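PDB 5NYW: peptidase, which is of unknown function but, as an ancestral beta-subunit of the proteasome and HslV family, is probably a peptidase of the Ntn-hydrolase type. Local coordinates for residues Y2-R7 with A13-S18; T143-I148 with Y153-I158; A175-D180 with K223-G228. All coordinates share one frame; numbering follows the deposited sequence.

In the fold
The three contacts run outward through successive layers of one subunit: from strand to strand in contact 1, from strand to helix in contact 2, and from helix to helix in contact 3. Contacts 1 and 2 have centres about 9 Å apart and share a sheet, in which strands 2-7 and 145-149 are neighbours; the centre of contact 3 is about 15 Å from each of the other two. A polar chain ties all three together. Tyr2 OH is probably hydrogen-bonded to Gln147 NE2 (3.0 Å) and Ser178 OG (2.5 Å), and Ser178 OG to Gly154 O (2.8 Å). Thr1, at the position of the nucleophile in active Ntn-hydrolases, precedes contact 1 directly.

Contact 1 of 3, residues Y2-R7 with A13-S18; sequences YCVAMR and AFASDS. Unlike the reference sequence in segment 13-18: Ala13 (reference Val).
Val4 and Ala15 form the middle of an antiparallel ladder within a larger sheet, and show how a sheet buried between layers uses each face differently. They are a hydrogen-bonded pair, linked by Val4 N to Ala15 O (2.7 Å) and Ala15 N to Val4 O (2.8 Å); Met6 and Ala13 repeat the pattern further on. The non-hydrogen-bonded pairs on either side of Val4-Ala15 lie closer, Cys3 CA and Ser16 CA 4.2 Å apart.

Apolar side chains touch most closely at two places. On the face turned to helix 168-185, Val4 CG1 rests against Ala15 CB at 3.6 Å. On the other face, toward strand 42-50, the Ala5 methyl CB reaches Phe14 CD1 at 3.5 Å, meeting the ring obliquely. Ser16 OG is held on this face by Gln47 NE2 and Lys32 O.

Toward the far end the side chains part, though the backbones stay bonded. Met6 CB and Ala13 CB are 4.3 Å apart; the extended Met6 chain leads away to helix 168-185, and partly exposed Arg7 does not reach the opposite strand.

At the other end Asp17 lies past the regular part of the strand, yet its N still bonds Tyr2 O (3.0 Å). Its CG stands between its backbone N and carbonyl carbon (chi1 82°), which lifts OD1 to Tyr2 N at 2.7 Å; the N-H comes from above the carboxylate plane, 60° out of it. OD2 is gripped by the backbone N of Arg19 and of Gly190, with a weak bond to Thr1 N, so the carboxylate is pinned beside the chain terminus. A hairpin that begins at an N-terminal threonine, with an aspartate and Lys32 close by, is consistent with the proteasome-type Ntn-hydrolase site.

Contact 2 of 3, residues T143-I148 with Y153-I158; sequences TPYFQI and YGKPII
Tyr145 and Ile158 meet because of their first torsions: Tyr145 CG lies between its backbone N and carbonyl carbon (chi1 74°), carrying the ring toward the helix, while Ile158 has CG2 anti to its own N, which aims that methyl at the ring. CG2 sits over the ring centre, 3.4 Å from the centroid and 7° off the normal, a CH-pi contact over the face.

The phenol end is fixed separately. Lys155 runs out straight until a bend at its last torsion (chi4 62°) swings NZ onto Tyr145 OH, 2.7 Å away, the two side chains crossing at about a right angle. Asp159 OD1 bonds the same hydroxyl, and its OD2 makes a long, weak ion pair with NZ.

Here strand 145-149 passes through a short loop into helix 155-161, which folds back over the sheet; this stacks helix on strand as in the alpha-beta-beta-alpha sandwich of Ntn-hydrolases.

Deeper in, Gln147 comes from the opposite direction to Ile158, and its amide lies against Gly154, Lys155 and Ile158: NE2, hydrogen-bonded to Tyr2 OH, lies 3.7 Å from Ile158 CD1, and OE1 lies 3.6 Å from Lys155 CB. On the outer side Lys155 packs on Tyr153 of a neighbouring subunit, and Pro156 on Ser185 of the same neighbour.

Contact 3 of 3, residues A175-D180 with K223-G228; sequences ALISMD and KGWGEG
Ile177 and Trp225 mark the nearest approach of two helical segments, parts of helices 168-185 and 216-234, with their CA atoms 7.7 Å apart; each backbone is bonded internally, as from Asp180 N to Leu176 O (2.9 Å), and side chains alone bridge the gap.

The join is a branched aliphatic group laid on an indole. Trp225 CG is anti to its backbone N (chi1 -175°), carrying the ring out from its helix so that one face receives Ile177. Both branches of the isoleucine are used. Its CG2 lies over the five-membered ring, 3.6 Å from the centroid and 16° off the normal, a CH-pi contact that sits closest to NE1 (3.5 Å). Its CD1 reaches the six-membered ring, 3.6 Å from CE3. Ile157 of helix 155-161 also packs on this indole, and Leu229 of a neighbouring subunit adds a further apolar contact.

Asp180, about one turn on from Ile177, approaches obliquely: OD2 is 4.0 Å from Trp225 CD1, with carboxylate and ring planes 90° apart. The acid is engaged elsewhere, OD1 forming salt bridges with Arg222 NE and Arg184 NE, while OD2 makes a long, weak ion pair with Arg160 of the neighbouring subunit. With Ile177 on Trp225 as the main contact, cohesion between these segments is essentially dispersive, and the charge beside the indole is probably balanced by the arginines around it.

Contact 1 of 3, residues Y2-R7 with A13-S18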
loop_
_atom_site.group_PDB
_atom_site.type_symbol
_atom_site.label_atom_id
_atom_site.label_comp_id
_atom_site.label_asym_id
_atom_site.label_seq_id
_atom_site.Cartn_x
_atom_site.Cartn_y
_atom_site.Cartn_z
ATOM N N TYR L 2 0.250 20.204 38.075
ATOM C CA TYR L 2 1.076 19.227 38.766
ATOM C C TYR L 2 0.184 18.278 39.597
ATOM O O TYR L 2 -0.622 18.712 40.419
ATOM C CB TYR L 2 2.113 19.944 39.651
ATOM C CG TYR L 2 2.868 19.031 40.585
ATOM C CD1 TYR L 2 3.347 17.808 40.146
ATOM C CD2 TYR L 2 3.112 19.394 41.900
ATOM C CE1 TYR L 2 4.022 16.968 40.981
ATOM C CE2 TYR L 2 3.806 18.555 42.751
ATOM C CZ TYR L 2 4.257 17.338 42.283
ATOM O OH TYR L 2 4.955 16.474 43.104
ATOM N N CYS L 3 0.311 16.980 39.348
ATOM C CA CYS L 3 -0.432 15.979 40.101
ATOM C C CYS L 3 0.499 14.891 40.617
ATOM O O CYS L 3 1.450 14.512 39.944
ATOM C CB CYS L 3 -1.540 15.353 39.242
ATOM S SG CYS L 3 -2.727 16.520 38.475
ATOM N N VAL L 4 0.241 14.403 41.825
ATOM C CA VAL L 4 1.034 13.305 42.363
ATOM C C VAL L 4 0.104 12.296 43.030
ATOM O O VAL L 4 -0.918 12.658 43.614
ATOM C CB VAL L 4 2.142 13.800 43.368
ATOM C CG1 VAL L 4 1.555 14.607 44.532
ATOM C CG2 VAL L 4 2.989 12.624 43.888
ATOM N N ALA L 5 0.450 11.022 42.909
ATOM C CA ALA L 5 -0.297 9.977 43.579
ATOM C C ALA L 5 0.683 8.999 44.185
ATOM O O ALA L 5 1.678 8.655 43.566
ATOM C CB ALA L 5 -1.238 9.284 42.610
ATOM N N MET L 6 0.385 8.545 45.392
ATOM C CA MET L 6 1.263 7.654 46.126
ATOM C C MET L 6 0.526 6.389 46.553
ATOM O O MET L 6 -0.583 6.465 47.089
ATOM C CB MET L 6 1.827 8.361 47.362
ATOM C CG MET L 6 2.584 9.635 47.071
ATOM S SD MET L 6 2.803 10.670 48.532
ATOM C CE MET L 6 3.902 11.943 47.919
ATOM N N ARG L 7 1.123 5.231 46.281
ATOM C CA ARG L 7 0.580 3.959 46.751
ATOM C C ARG L 7 1.431 3.363 47.864
ATOM O O ARG L 7 2.554 2.923 47.621
ATOM C CB ARG L 7 0.463 2.958 45.604
ATOM C CG ARG L 7 -0.010 1.572 46.016
ATOM C CD ARG L 7 0.043 0.632 44.823
ATOM N NE ARG L 7 -0.205 -0.768 45.176
ATOM C CZ ARG L 7 0.747 -1.668 45.416
ATOM N NH1 ARG L 7 0.408 -2.907 45.721
ATOM N NH2 ARG L 7 2.032 -1.335 45.338
ATOM N N ALA L 13 -2.438 8.239 48.596
ATOM C CA ALA L 13 -2.492 9.689 48.760
ATOM C C ALA L 13 -2.466 10.371 47.390
ATOM O O ALA L 13 -1.675 10.006 46.519
ATOM C CB ALA L 13 -1.325 10.190 49.650
ATOM N N PHE L 14 -3.325 11.364 47.198
ATOM C CA PHE L 14 -3.376 12.097 45.931
ATOM C C PHE L 14 -3.232 13.600 46.120
ATOM O O PHE L 14 -3.792 14.167 47.067
ATOM C CB PHE L 14 -4.691 11.826 45.196
ATOM C CG PHE L 14 -4.981 10.378 44.978
ATOM C CD1 PHE L 14 -4.527 9.734 43.843
ATOM C CD2 PHE L 14 -5.705 9.655 45.899
ATOM C CE1 PHE L 14 -4.788 8.392 43.628
ATOM C CE2 PHE L 14 -5.976 8.308 45.682
ATOM C CZ PHE L 14 -5.516 7.680 44.552
ATOM N N ALA L 15 -2.515 14.260 45.211
ATOM C CA ALA L 15 -2.485 15.731 45.224
ATOM C C ALA L 15 -2.424 16.349 43.823
ATOM O O ALA L 15 -1.592 15.974 42.995
ATOM C CB ALA L 15 -1.333 16.209 46.044
ATOM N N SER L 16 -3.315 17.305 43.577
ATOM C CA SER L 16 -3.344 18.032 42.320
ATOM C C SER L 16 -3.477 19.531 42.520
ATOM O O SER L 16 -4.264 19.991 43.356
ATOM C CB SER L 16 -4.518 17.559 41.457
ATOM O OG SER L 16 -4.361 16.213 41.058
ATOM N N ASP L 17 -2.772 20.298 41.693
ATOM C CA ASP L 17 -3.000 21.735 41.665
ATOM C C ASP L 17 -4.192 21.996 40.738
ATOM O O ASP L 17 -4.895 21.062 40.351
ATOM C CB ASP L 17 -1.749 22.513 41.210
ATOM C CG ASP L 17 -1.599 22.560 39.703
ATOM O OD1 ASP L 17 -1.838 21.526 39.052
ATOM O OD2 ASP L 17 -1.271 23.639 39.162
ATOM N N SER L 18 -4.425 23.255 40.389
ATOM C CA SER L 18 -5.550 23.571 39.538
ATOM C C SER L 18 -5.239 24.603 38.466
ATOM O O SER L 18 -6.066 24.830 37.582
ATOM C CB SER L 18 -6.723 24.053 40.393
ATOM O OG SER L 18 -6.376 25.194 41.161
#

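Contact 2 of 3, residues T143-I148 with Y153-I158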
loop_
_atom_site.group_PDB
_atom_site.type_symbol
_atom_site.label_atom_id
_atom_site.label_comp_id
_atom_site.label_asym_id
_atom_site.label_seq_id
_atom_site.Cartn_x
_atom_site.Cartn_y
_atom_site.Cartn_z
ATOM N N THR L 143 8.732 1.421 43.162
ATOM C CA THR L 143 8.340 2.746 42.678
ATOM C C THR L 143 6.898 3.028 43.134
ATOM O O THR L 143 5.936 2.753 42.414
ATOM C CB THR L 143 8.458 2.841 41.135
ATOM O OG1 THR L 143 9.809 2.549 40.726
ATOM C CG2 THR L 143 8.054 4.215 40.635
ATOM N N PRO L 144 6.741 3.557 44.359
ATOM C CA PRO L 144 5.395 3.653 44.928
ATOM C C PRO L 144 4.649 4.952 44.630
ATOM O O PRO L 144 3.604 5.168 45.229
ATOM C CB PRO L 144 5.655 3.491 46.435
ATOM C CG PRO L 144 7.009 4.062 46.647
ATOM C CD PRO L 144 7.791 3.806 45.366
ATOM N N TYR L 145 5.141 5.779 43.713
ATOM C CA TYR L 145 4.454 7.031 43.359
ATOM C C TYR L 145 4.639 7.396 41.866
ATOM O O TYR L 145 5.611 6.959 41.240
ATOM C CB TYR L 145 4.964 8.200 44.233
ATOM C CG TYR L 145 6.347 8.671 43.828
ATOM C CD1 TYR L 145 7.488 8.025 44.300
ATOM C CD2 TYR L 145 6.515 9.734 42.923
ATOM C CE1 TYR L 145 8.768 8.437 43.918
ATOM C CE2 TYR L 145 7.788 10.152 42.528
ATOM C CZ TYR L 145 8.920 9.507 43.036
ATOM O OH TYR L 145 10.198 9.916 42.661
ATOM N N PHE L 146 3.734 8.225 41.328
ATOM C CA PHE L 146 3.846 8.758 39.959
ATOM C C PHE L 146 3.640 10.261 39.956
ATOM O O PHE L 146 2.860 10.780 40.749
ATOM C CB PHE L 146 2.805 8.137 39.024
ATOM C CG PHE L 146 3.052 6.709 38.703
ATOM C CD1 PHE L 146 4.312 6.272 38.360
ATOM C CD2 PHE L 146 2.008 5.791 38.747
ATOM C CE1 PHE L 146 4.535 4.924 38.061
ATOM C CE2 PHE L 146 2.220 4.455 38.453
ATOM C CZ PHE L 146 3.486 4.016 38.108
ATOM N N GLN L 147 4.309 10.969 39.056
ATOM C CA GLN L 147 4.009 12.386 38.892
ATOM C C GLN L 147 3.653 12.679 37.429
ATOM O O GLN L 147 4.259 12.119 36.517
ATOM C CB GLN L 147 5.197 13.253 39.307
ATOM C CG GLN L 147 5.849 12.923 40.633
ATOM C CD GLN L 147 7.120 13.749 40.827
ATOM O OE1 GLN L 147 8.169 13.405 40.287
ATOM N NE2 GLN L 147 7.035 14.827 41.606
ATOM N N ILE L 148 2.707 13.588 37.206
ATOM C CA ILE L 148 2.452 14.123 35.864
ATOM C C ILE L 148 2.435 15.666 35.927
ATOM O O ILE L 148 2.248 16.249 37.005
ATOM C CB ILE L 148 1.121 13.573 35.265
ATOM C CG1 ILE L 148 -0.082 13.876 36.166
ATOM C CG2 ILE L 148 1.233 12.057 35.039
ATOM C CD1 ILE L 148 -1.438 13.345 35.614
ATOM N N TYR L 153 10.453 19.750 40.103
ATOM C CA TYR L 153 10.716 20.590 41.271
ATOM C C TYR L 153 10.365 19.848 42.557
ATOM O O TYR L 153 11.005 20.021 43.590
ATOM C CB TYR L 153 9.916 21.892 41.172
ATOM C CG TYR L 153 10.139 22.667 39.889
ATOM C CD1 TYR L 153 11.233 23.523 39.754
ATOM C CD2 TYR L 153 9.266 22.536 38.807
ATOM C CE1 TYR L 153 11.445 24.237 38.588
ATOM C CE2 TYR L 153 9.469 23.249 37.634
ATOM C CZ TYR L 153 10.557 24.100 37.536
ATOM O OH TYR L 153 10.768 24.804 36.381
ATOM N N GLY L 154 9.335 19.016 42.476
ATOM C CA GLY L 154 8.786 18.373 43.643
ATOM C C GLY L 154 9.244 16.950 43.838
ATOM O O GLY L 154 8.779 16.280 44.736
ATOM N N LYS L 155 10.110 16.463 42.966
ATOM C CA LYS L 155 10.591 15.092 43.083
ATOM C C LYS L 155 11.605 14.902 44.229
ATOM O O LYS L 155 11.524 13.895 44.944
ATOM C CB LYS L 155 11.205 14.621 41.748
ATOM C CG LYS L 155 11.612 13.134 41.680
ATOM C CD LYS L 155 12.197 12.771 40.296
ATOM C CE LYS L 155 12.699 11.333 40.199
ATOM N NZ LYS L 155 11.596 10.358 40.396
ATOM N N PRO L 156 12.566 15.849 44.404
ATOM C CA PRO L 156 13.622 15.611 45.400
ATOM C C PRO L 156 13.128 15.305 46.810
ATOM O O PRO L 156 13.769 14.514 47.499
ATOM C CB PRO L 156 14.418 16.912 45.378
ATOM C CG PRO L 156 14.275 17.404 43.983
ATOM C CD PRO L 156 12.856 17.063 43.611
ATOM N N ILE L 157 12.063 15.964 47.252
ATOM C CA ILE L 157 11.552 15.699 48.575
ATOM C C ILE L 157 10.884 14.318 48.630
ATOM O O ILE L 157 10.977 13.619 49.645
ATOM C CB ILE L 157 10.580 16.786 49.030
ATOM C CG1 ILE L 157 10.202 16.558 50.488
ATOM C CG2 ILE L 157 9.358 16.821 48.135
ATOM C CD1 ILE L 157 11.410 16.486 51.419
ATOM N N ILE L 158 10.233 13.912 47.542
ATOM C CA ILE L 158 9.565 12.609 47.512
ATOM C C ILE L 158 10.598 11.497 47.590
ATOM O O ILE L 158 10.443 10.553 48.343
ATOM C CB ILE L 158 8.701 12.427 46.251
ATOM C CG1 ILE L 158 7.560 13.433 46.245
ATOM C CG2 ILE L 158 8.077 11.051 46.214
ATOM C CD1 ILE L 158 6.785 13.415 44.980
#

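Contact 3 of 3, residues A175-D180 with K223-G228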
loop_
_atom_site.group_PDB
_atom_site.type_symbol
_atom_site.label_atom_id
_atom_site.label_comp_id
_atom_site.label_asym_id
_atom_site.label_seq_id
_atom_site.Cartn_x
_atom_site.Cartn_y
_atom_site.Cartn_z
ATOM N N ALA L 175 3.473 15.114 50.018
ATOM C CA ALA L 175 2.838 15.680 48.825
ATOM C C ALA L 175 2.669 17.204 48.937
ATOM O O ALA L 175 2.928 17.917 47.967
ATOM C CB ALA L 175 1.476 15.016 48.562
ATOM N N LEU L 176 2.253 17.694 50.112
ATOM C CA LEU L 176 2.043 19.136 50.326
ATOM C C LEU L 176 3.340 19.959 50.209
ATOM O O LEU L 176 3.334 21.066 49.654
ATOM C CB LEU L 176 1.414 19.404 51.702
ATOM C CG LEU L 176 -0.012 18.878 51.843
ATOM C CD1 LEU L 176 -0.552 19.090 53.246
ATOM C CD2 LEU L 176 -0.915 19.512 50.803
ATOM N N ILE L 177 4.440 19.421 50.735
ATOM C CA ILE L 177 5.735 20.076 50.604
ATOM C C ILE L 177 6.200 20.054 49.142
ATOM O O ILE L 177 6.722 21.051 48.633
ATOM C CB ILE L 177 6.791 19.419 51.529
ATOM C CG1 ILE L 177 6.375 19.579 52.994
ATOM C CG2 ILE L 177 8.182 20.018 51.293
ATOM C CD1 ILE L 177 7.154 18.703 53.940
ATOM N N SER L 178 5.975 18.921 48.472
ATOM C CA SER L 178 6.268 18.760 47.047
ATOM C C SER L 178 5.553 19.863 46.259
ATOM O O SER L 178 6.131 20.480 45.375
ATOM C CB SER L 178 5.824 17.367 46.578
ATOM O OG SER L 178 6.179 17.099 45.229
ATOM N N MET L 179 4.297 20.117 46.616
ATOM C CA MET L 179 3.520 21.218 46.058
ATOM C C MET L 179 4.120 22.575 46.383
ATOM O O MET L 179 4.155 23.472 45.529
ATOM C CB MET L 179 2.099 21.180 46.601
ATOM C CG MET L 179 1.214 20.177 45.942
ATOM S SD MET L 179 0.813 20.714 44.282
ATOM C CE MET L 179 0.068 19.194 43.710
ATOM N N ASP L 180 4.540 22.732 47.642
ATOM C CA ASP L 180 5.126 23.976 48.126
ATOM C C ASP L 180 6.339 24.360 47.292
ATOM O O ASP L 180 6.420 25.481 46.780
ATOM C CB ASP L 180 5.493 23.840 49.608
ATOM C CG ASP L 180 6.342 25.016 50.131
ATOM O OD1 ASP L 180 5.954 26.189 49.933
ATOM O OD2 ASP L 180 7.388 24.754 50.783
ATOM N N LYS L 223 5.221 27.404 56.207
ATOM C CA LYS L 223 6.002 28.276 57.096
ATOM C C LYS L 223 6.970 27.469 57.967
ATOM O O LYS L 223 8.128 27.844 58.149
ATOM C CB LYS L 223 5.071 29.112 57.986
ATOM C CG LYS L 223 5.801 30.016 58.966
ATOM C CD LYS L 223 4.831 30.857 59.794
ATOM C CE LYS L 223 5.561 31.708 60.827
ATOM N NZ LYS L 223 4.652 32.622 61.581
ATOM N N GLY L 224 6.487 26.354 58.497
ATOM C CA GLY L 224 7.313 25.464 59.290
ATOM C C GLY L 224 8.440 24.837 58.492
ATOM O O GLY L 224 9.574 24.790 58.961
ATOM N N TRP L 225 8.131 24.359 57.284
ATOM C CA TRP L 225 9.126 23.739 56.415
ATOM C C TRP L 225 10.164 24.767 55.946
ATOM O O TRP L 225 11.371 24.507 55.983
ATOM C CB TRP L 225 8.461 23.099 55.208
ATOM C CG TRP L 225 9.421 22.366 54.367
ATOM C CD1 TRP L 225 9.919 22.754 53.163
ATOM C CD2 TRP L 225 10.001 21.091 54.652
ATOM N NE1 TRP L 225 10.793 21.808 52.683
ATOM C CE2 TRP L 225 10.855 20.769 53.577
ATOM C CE3 TRP L 225 9.887 20.189 55.713
ATOM C CZ2 TRP L 225 11.595 19.590 53.534
ATOM C CZ3 TRP L 225 10.622 19.015 55.670
ATOM C CH2 TRP L 225 11.465 18.726 54.585
ATOM N N GLY L 226 9.695 25.940 55.525
ATOM C CA GLY L 226 10.583 26.982 55.032
ATOM C C GLY L 226 11.589 27.425 56.071
ATOM O O GLY L 226 12.782 27.526 55.784
ATOM N N GLU L 227 11.099 27.680 57.281
ATOM C CA GLU L 227 11.937 28.081 58.402
ATOM C C GLU L 227 12.860 26.946 58.816
ATOM O O GLU L 227 14.005 27.177 59.235
ATOM C CB GLU L 227 11.086 28.521 59.591
ATOM C CG GLU L 227 10.362 29.838 59.374
ATOM C CD GLU L 227 9.426 30.186 60.514
ATOM O OE1 GLU L 227 9.363 29.414 61.497
ATOM O OE2 GLU L 227 8.743 31.229 60.419
ATOM N N GLY L 228 12.339 25.722 58.746
ATOM C CA GLY L 228 13.122 24.544 59.065
ATOM C C GLY L 228 14.326 24.364 58.157
ATOM O O GLY L 228 15.419 24.080 58.645
#